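Side-chain contact in X-ray repair cross complementing protein 1 variant (Homo sapiens, PDB 6WH1), which probably serves as a scaffold for DNA single-strand break repair, this chain being its C-terminal BRCT domain: residues A[51-54]-A[55-59]. Sequence-based numbering, arbitrary orientation.
Sequences QEWD and PSFEE
Pro55 follows Asp54 directly, and the Asp54 carboxylate passes it to cap the next residue, Ser56. The backbone N of Ser56 donates to Asp54 OD1 at 2.8 Å, reaching that oxygen from above the carboxylate plane. Ser56 OG also lies close to Asp54 OD1, at a distance too short to be trusted. With chi1 at 74°, Asp54 CG sits between its own backbone N and carbonyl carbon, which turns the carboxylate back over the start of the helix. Phe57 N then donates to Asp54 O at 2.8 Å. The Phe57 side chain points back toward Trp53. Its CB sits centrally over one face of the Trp53 six-membered ring, 3.5 Å from the centroid, a CH-pi contact. In return, Trp53 CA stands over a face of the Phe57 ring. The two aromatic planes are inclined at 55°, and Phe69 packs against both rings. Replacing Trp53 with an alanine is likely to uncover Phe57 CB and leave Phe69 without its edge-to-face partner. The indole also extends obliquely to the Glu58 backbone, Trp53 CZ2 lying 3.9 Å from Glu58 N. The arrangement is an aspartate N-cap, here opening helix 55-63 after strand 46-48 in the parallel-sheet BRCT fold.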
ATOM      1  N   GLN A  51      -6.454 -17.124   2.849  1.00 67.89           N
ATOM      2  CA  GLN A  51      -6.304 -18.550   3.053  1.00 67.59           C
ATOM      3  C   GLN A  51      -6.766 -18.941   4.450  1.00 67.22           C
ATOM      4  O   GLN A  51      -7.066 -18.100   5.302  1.00 70.22           O
ATOM      5  CB  GLN A  51      -4.852 -18.970   2.835  1.00 67.65           C
ATOM      6  CG  GLN A  51      -4.315 -18.579   1.476  1.00 74.59           C
ATOM      7  CD  GLN A  51      -2.872 -18.987   1.287  1.00 83.86           C
ATOM      8  OE1 GLN A  51      -2.130 -19.152   2.254  1.00 89.30           O
ATOM      9  NE2 GLN A  51      -2.463 -19.147   0.034  1.00 86.66           N
ATOM     10  N   GLU A  52      -6.808 -20.242   4.678  1.00 65.10           N
ATOM     11  CA  GLU A  52      -7.332 -20.776   5.919  1.00 70.72           C
ATOM     12  C   GLU A  52      -6.223 -20.940   6.953  1.00 68.88           C
ATOM     13  O   GLU A  52      -5.031 -20.918   6.636  1.00 71.70           O
ATOM     14  CB  GLU A  52      -8.032 -22.107   5.660  1.00 78.32           C
ATOM     15  CG  GLU A  52      -9.266 -22.007   4.778  1.00 85.66           C
ATOM     16  CD  GLU A  52     -10.332 -21.081   5.350  1.00 90.04           C
ATOM     17  OE1 GLU A  52     -10.989 -20.382   4.552  1.00 93.67           O
ATOM     18  OE2 GLU A  52     -10.517 -21.048   6.587  1.00 90.77           O
ATOM     19  N   TRP A  53      -6.640 -21.088   8.209  1.00 64.81           N
ATOM     20  CA  TRP A  53      -5.701 -21.292   9.306  1.00 65.96           C
ATOM     21  C   TRP A  53      -4.856 -22.539   9.069  1.00 70.11           C
ATOM     22  O   TRP A  53      -5.379 -23.599   8.715  1.00 76.34           O
ATOM     23  CB  TRP A  53      -6.473 -21.415  10.623  1.00 59.84           C
ATOM     24  CG  TRP A  53      -5.617 -21.406  11.851  1.00 54.54           C
ATOM     25  CD1 TRP A  53      -4.857 -22.434  12.334  1.00 55.80           C
ATOM     26  CD2 TRP A  53      -5.446 -20.317  12.766  1.00 51.05           C
ATOM     27  NE1 TRP A  53      -4.218 -22.048  13.488  1.00 56.54           N
ATOM     28  CE2 TRP A  53      -4.564 -20.754  13.774  1.00 52.56           C
ATOM     29  CE3 TRP A  53      -5.950 -19.013  12.826  1.00 51.54           C
ATOM     30  CZ2 TRP A  53      -4.175 -19.934  14.828  1.00 52.50           C
ATOM     31  CZ3 TRP A  53      -5.564 -18.202  13.871  1.00 49.16           C
ATOM     32  CH2 TRP A  53      -4.685 -18.664  14.859  1.00 52.51           C
ATOM     33  N   ASP A  54      -3.549 -22.407   9.261  1.00 68.98           N
ATOM     34  CA  ASP A  54      -2.612 -23.518   9.208  1.00 74.22           C
ATOM     35  C   ASP A  54      -1.657 -23.390  10.382  1.00 71.11           C
ATOM     36  O   ASP A  54      -1.568 -22.321  11.001  1.00 69.97           O
ATOM     37  CB  ASP A  54      -1.860 -23.558   7.865  1.00 82.19           C
ATOM     38  CG  ASP A  54      -0.799 -22.478   7.743  1.00 86.34           C
ATOM     39  OD1 ASP A  54       0.289 -22.641   8.331  1.00 88.37           O
ATOM     40  OD2 ASP A  54      -1.043 -21.479   7.035  1.00 85.46           O
ATOM     41  N   PRO A  55      -0.934 -24.479  10.744  1.00 72.60           N
ATOM     42  CA  PRO A  55      -0.116 -24.462  11.970  1.00 70.82           C
ATOM     43  C   PRO A  55       0.899 -23.328  12.077  1.00 66.71           C
ATOM     44  O   PRO A  55       1.335 -22.989  13.187  1.00 70.39           O
ATOM     45  CB  PRO A  55       0.590 -25.822  11.926  1.00 72.05           C
ATOM     46  CG  PRO A  55      -0.377 -26.700  11.231  1.00 72.72           C
ATOM     47  CD  PRO A  55      -1.027 -25.841  10.180  1.00 73.89           C
ATOM     48  N   SER A  56       1.296 -22.740  10.947  1.00 60.62           N
ATOM     49  CA  SER A  56       2.219 -21.611  11.017  1.00 61.43           C
ATOM     50  C   SER A  56       1.576 -20.410  11.700  1.00 60.57           C
ATOM     51  O   SER A  56       2.281 -19.600  12.313  1.00 65.50           O
ATOM     52  CB  SER A  56       2.718 -21.241   9.619  1.00 65.63           C
ATOM     53  OG  SER A  56       1.680 -20.693   8.826  1.00 69.20           O
ATOM     54  N   PHE A  57       0.247 -20.289  11.626  1.00 53.76           N
ATOM     55  CA  PHE A  57      -0.453 -19.260  12.391  1.00 53.50           C
ATOM     56  C   PHE A  57      -0.195 -19.434  13.884  1.00 51.72           C
ATOM     57  O   PHE A  57       0.163 -18.481  14.587  1.00 49.23           O
ATOM     58  CB  PHE A  57      -1.961 -19.314  12.110  1.00 55.70           C
ATOM     59  CG  PHE A  57      -2.370 -18.815  10.740  1.00 56.37           C
ATOM     60  CD1 PHE A  57      -1.598 -19.061   9.616  1.00 59.51           C
ATOM     61  CD2 PHE A  57      -3.562 -18.128  10.579  1.00 53.63           C
ATOM     62  CE1 PHE A  57      -1.996 -18.610   8.369  1.00 61.18           C
ATOM     63  CE2 PHE A  57      -3.964 -17.677   9.336  1.00 53.14           C
ATOM     64  CZ  PHE A  57      -3.181 -17.917   8.231  1.00 56.35           C
ATOM     65  N   GLU A  58      -0.369 -20.658  14.384  1.00 53.02           N
ATOM     66  CA  GLU A  58      -0.138 -20.930  15.798  1.00 55.46           C
ATOM     67  C   GLU A  58       1.325 -20.717  16.167  1.00 57.96           C
ATOM     68  O   GLU A  58       1.635 -20.216  17.260  1.00 60.48           O
ATOM     69  CB  GLU A  58      -0.584 -22.358  16.122  1.00 55.51           C
ATOM     70  CG  GLU A  58      -0.481 -22.726  17.585  1.00 64.02           C
ATOM     71  CD  GLU A  58      -1.114 -24.065  17.898  1.00 67.35           C
ATOM     72  OE1 GLU A  58      -1.836 -24.604  17.033  1.00 68.74           O
ATOM     73  OE2 GLU A  58      -0.890 -24.573  19.016  1.00 69.70           O
ATOM     74  N   GLU A  59       2.238 -21.091  15.265  1.00 57.26           N
ATOM     75  CA  GLU A  59       3.659 -20.877  15.527  1.00 63.67           C
ATOM     76  C   GLU A  59       3.980 -19.389  15.642  1.00 55.70           C
ATOM     77  O   GLU A  59       4.773 -18.982  16.499  1.00 54.88           O
ATOM     78  CB  GLU A  59       4.504 -21.524  14.431  1.00 75.77           C
ATOM     79  CG  GLU A  59       4.685 -23.024  14.596  1.00 92.44           C
ATOM     80  CD  GLU A  59       5.014 -23.421  16.025  1.00105.55           C
ATOM     81  OE1 GLU A  59       4.230 -24.193  16.622  1.00108.62           O
ATOM     82  OE2 GLU A  59       6.054 -22.966  16.547  1.00109.98           O
TER